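Local coordinates for protein homoserine O-acetyltransferase (Pseudomonas veronii, PDB 5EFZ) that hydrolyses ethyl acetate to ethanol and acetate as a homodimeric esterase, serving the breakdown of short-chain methyl ketones such as 2-butanone, at residues A214-H219 / N264-M269. Sequence-based numbering, arbitrary orientation.
With EDO (1,2-ethanediol), chain L.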
ATOM      1  N   ALA A 214      -1.401 -20.624  -5.578  1.00 25.29           N
ATOM      2  CA  ALA A 214      -2.412 -19.580  -5.350  1.00 26.01           C
ATOM      3  C   ALA A 214      -1.942 -18.597  -4.277  1.00 25.77           C
ATOM      4  O   ALA A 214      -2.032 -17.387  -4.461  1.00 23.52           O
ATOM      5  CB  ALA A 214      -3.755 -20.178  -4.968  1.00 25.10           C
ATOM      6  N   GLY A 215      -1.438 -19.121  -3.158  1.00 23.71           N
ATOM      7  CA  GLY A 215      -0.920 -18.283  -2.092  1.00 21.53           C
ATOM      8  C   GLY A 215       0.267 -17.462  -2.575  1.00 20.78           C
ATOM      9  O   GLY A 215       0.387 -16.277  -2.251  1.00 19.53           O
ATOM     10  N   LEU A 216       1.147 -18.078  -3.352  1.00 17.76           N
ATOM     11  CA  LEU A 216       2.331 -17.353  -3.831  1.00 18.13           C
ATOM     12  C   LEU A 216       1.934 -16.216  -4.819  1.00 16.67           C
ATOM     13  O   LEU A 216       2.541 -15.127  -4.808  1.00 17.13           O
ATOM     14  CB  LEU A 216       3.332 -18.302  -4.489  1.00 15.71           C
ATOM     15  CG  LEU A 216       4.076 -19.238  -3.522  1.00 20.35           C
ATOM     16  CD1 LEU A 216       4.818 -20.303  -4.301  1.00 19.76           C
ATOM     17  CD2 LEU A 216       5.067 -18.439  -2.636  1.00 15.61           C
ATOM     18  N   GLU A 217       0.962 -16.484  -5.677  1.00 17.99           N
ATOM     19  CA  GLU A 217       0.457 -15.440  -6.583  1.00 19.29           C
ATOM     20  C   GLU A 217      -0.191 -14.271  -5.807  1.00 17.92           C
ATOM     21  O   GLU A 217      -0.017 -13.118  -6.181  1.00 16.50           O
ATOM     22  CB  GLU A 217      -0.566 -16.032  -7.572  1.00 23.03           C
ATOM     23  CG  GLU A 217       0.077 -16.885  -8.678  1.00 25.97           C
ATOM     24  CD  GLU A 217      -0.892 -17.226  -9.808  1.00 33.41           C
ATOM     25  OE1 GLU A 217      -2.041 -16.695  -9.832  1.00 33.09           O
ATOM     26  OE2 GLU A 217      -0.487 -18.026 -10.685  1.00 36.54           O
ATOM     27  N   ARG A 218      -0.945 -14.567  -4.738  1.00 18.28           N
ATOM     28  CA  ARG A 218      -1.578 -13.485  -3.943  1.00 19.89           C
ATOM     29  C   ARG A 218      -0.500 -12.650  -3.271  1.00 18.68           C
ATOM     30  O   ARG A 218      -0.593 -11.417  -3.169  1.00 18.98           O
ATOM     31  CB  ARG A 218      -2.572 -14.058  -2.883  1.00 19.91           C
ATOM     32  CG  ARG A 218      -3.775 -14.810  -3.478  1.00 25.37           C
ATOM     33  CD  ARG A 218      -4.622 -15.549  -2.377  1.00 36.14           C
ATOM     34  NE  ARG A 218      -5.690 -16.397  -2.944  1.00 41.34           N
ATOM     35  CZ  ARG A 218      -5.922 -17.659  -2.578  1.00 45.47           C
ATOM     36  NH1 ARG A 218      -5.159 -18.233  -1.654  1.00 46.81           N
ATOM     37  NH2 ARG A 218      -6.909 -18.352  -3.137  1.00 51.07           N
ATOM     38  N   HIS A 219       0.538 -13.348  -2.813  1.00 15.50           N
ATOM     39  CA  HIS A 219       1.710 -12.733  -2.213  1.00 17.26           C
ATOM     40  C   HIS A 219       2.368 -11.787  -3.232  1.00 16.47           C
ATOM     41  O   HIS A 219       2.670 -10.627  -2.918  1.00 15.76           O
ATOM     42  CB  HIS A 219       2.658 -13.866  -1.805  1.00 17.63           C
ATOM     43  CG  HIS A 219       3.821 -13.462  -0.946  1.00 18.26           C
ATOM     44  ND1 HIS A 219       3.713 -13.309   0.412  1.00 18.52           N
ATOM     45  CD2 HIS A 219       5.119 -13.249  -1.261  1.00 16.15           C
ATOM     46  CE1 HIS A 219       4.912 -13.022   0.915  1.00 17.34           C
ATOM     47  NE2 HIS A 219       5.772 -12.964  -0.078  1.00 15.31           N
ATOM     48  N   ASN A 264       7.669 -22.088   3.229  1.00 18.43           N
ATOM     49  CA  ASN A 264       8.224 -22.084   4.590  1.00 19.42           C
ATOM     50  C   ASN A 264       9.416 -21.123   4.695  1.00 19.24           C
ATOM     51  O   ASN A 264       9.530 -20.373   5.673  1.00 17.82           O
ATOM     52  CB  ASN A 264       8.646 -23.478   5.035  1.00 17.62           C
ATOM     53  CG  ASN A 264       7.441 -24.364   5.353  1.00 21.24           C
ATOM     54  OD1 ASN A 264       6.394 -23.872   5.795  1.00 23.23           O
ATOM     55  ND2 ASN A 264       7.572 -25.643   5.079  1.00 21.13           N
ATOM     56  N   ASN A 265      10.306 -21.128   3.707  1.00 18.06           N
ATOM     57  CA  ASN A 265      11.417 -20.141   3.744  1.00 17.66           C
ATOM     58  C   ASN A 265      10.950 -18.669   3.724  1.00 17.50           C
ATOM     59  O   ASN A 265      11.490 -17.794   4.442  1.00 16.45           O
ATOM     60  CB  ASN A 265      12.382 -20.366   2.572  1.00 17.16           C
ATOM     61  CG  ASN A 265      13.150 -21.661   2.678  1.00 19.33           C
ATOM     62  OD1 ASN A 265      13.190 -22.325   3.739  1.00 18.69           O
ATOM     63  ND2 ASN A 265      13.753 -22.066   1.550  1.00 19.78           N
ATOM     64  N   LEU A 266       9.961 -18.351   2.900  1.00 16.94           N
ATOM     65  CA  LEU A 266       9.445 -16.989   2.879  1.00 17.22           C
ATOM     66  C   LEU A 266       8.880 -16.595   4.263  1.00 18.70           C
ATOM     67  O   LEU A 266       9.074 -15.454   4.721  1.00 18.51           O
ATOM     68  CB  LEU A 266       8.353 -16.831   1.793  1.00 17.66           C
ATOM     69  CG  LEU A 266       8.865 -17.004   0.358  1.00 19.48           C
ATOM     70  CD1 LEU A 266       7.700 -16.881  -0.638  1.00 19.39           C
ATOM     71  CD2 LEU A 266       9.922 -15.937   0.046  1.00 19.59           C
ATOM     72  N   LEU A 267       8.191 -17.519   4.919  1.00 15.78           N
ATOM     73  CA  LEU A 267       7.608 -17.226   6.242  1.00 16.07           C
ATOM     74  C   LEU A 267       8.718 -17.023   7.289  1.00 18.15           C
ATOM     75  O   LEU A 267       8.593 -16.177   8.187  1.00 18.26           O
ATOM     76  CB  LEU A 267       6.660 -18.358   6.683  1.00 17.05           C
ATOM     77  CG  LEU A 267       5.404 -18.559   5.810  1.00 21.56           C
ATOM     78  CD1 LEU A 267       4.510 -19.639   6.449  1.00 24.18           C
ATOM     79  CD2 LEU A 267       4.622 -17.283   5.624  1.00 22.87           C
ATOM     80  N   THR A 268       9.814 -17.772   7.169  1.00 18.56           N
ATOM     81  CA  THR A 268      10.949 -17.563   8.082  1.00 18.06           C
ATOM     82  C   THR A 268      11.499 -16.144   7.932  1.00 16.13           C
ATOM     83  O   THR A 268      11.763 -15.464   8.922  1.00 17.44           O
ATOM     84  CB  THR A 268      12.089 -18.590   7.827  1.00 15.87           C
ATOM     85  OG1 THR A 268      11.564 -19.911   8.014  1.00 20.00           O
ATOM     86  CG2 THR A 268      13.253 -18.416   8.790  1.00 17.45           C
ATOM     87  N   MET A 269      11.683 -15.712   6.690  1.00 14.23           N
ATOM     88  CA  MET A 269      12.253 -14.390   6.456  1.00 16.01           C
ATOM     89  C   MET A 269      11.249 -13.314   6.832  1.00 13.18           C
ATOM     90  O   MET A 269      11.620 -12.297   7.388  1.00 14.96           O
ATOM     91  CB  MET A 269      12.714 -14.268   4.994  1.00 13.83           C
ATOM     92  CG  MET A 269      14.017 -15.101   4.720  1.00 15.22           C
ATOM     93  SD  MET A 269      14.493 -15.015   2.964  1.00 17.77           S
ATOM     94  CE  MET A 269      13.294 -16.140   2.219  1.00 13.92           C
TER
HETATM   95  C1  EDO L 406       9.158 -22.516   8.794  1.00 42.28           C
HETATM   96  O1  EDO L 406       8.658 -21.173   8.564  1.00 41.83           O
HETATM   97  C2  EDO L 406       9.087 -22.988  10.256  1.00 40.29           C
HETATM   98  O2  EDO L 406       8.955 -21.957  11.255  1.00 37.24           O
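On the helix whose Leu266 meets Leu216 and His219, the carbonyl O of Asn264 is held by two donors. Thr268 N reaches Asn264 O at 3.0 Å, the regular helical bond. O1 of a 1,2-ethanediol, probably from the crystallisation liquor, gives Asn264 O a second hydrogen bond of 3.1 Å. The diol is also bonded to Phe119 O.

Between the helices the contact itself is apolar and small. No hydrogen bond joins 214-219 to 264-269. The two leucines meet methyl to methyl, with Leu216 CD2 at 3.7 Å from Leu266 CD1. Their side chains run at a slant to each other. The backbones stay well apart: Leu216 CA and Leu266 CA are separated by 9.8 Å, and the side chains bridge the gap.

The same Leu266 CD1 lies 4.4 Å from His219 NE2, obliquely to the ring. His219 points at the other helix and has CG anti to its own backbone N (chi1 -170°), which carries the imidazole out to this methyl. Both ring nitrogens have partners. ND1 is hydrogen-bonded to Leu191 O, and NE2 makes a weak bond to Tyr68 OH. Trp223 and Phe258 each meet the ring edge-to-face, so its orientation is well constrained.

The His219 side chain is about 11 Å from that of His334, the inferred catalytic histidine. Helices 213-227 and 263-274 belong to the largely helical insertion between strands 170-174 and 296-300, as in the cap of many alpha/beta hydrolases, and helix 182-196 packs against both through His219 and Leu267.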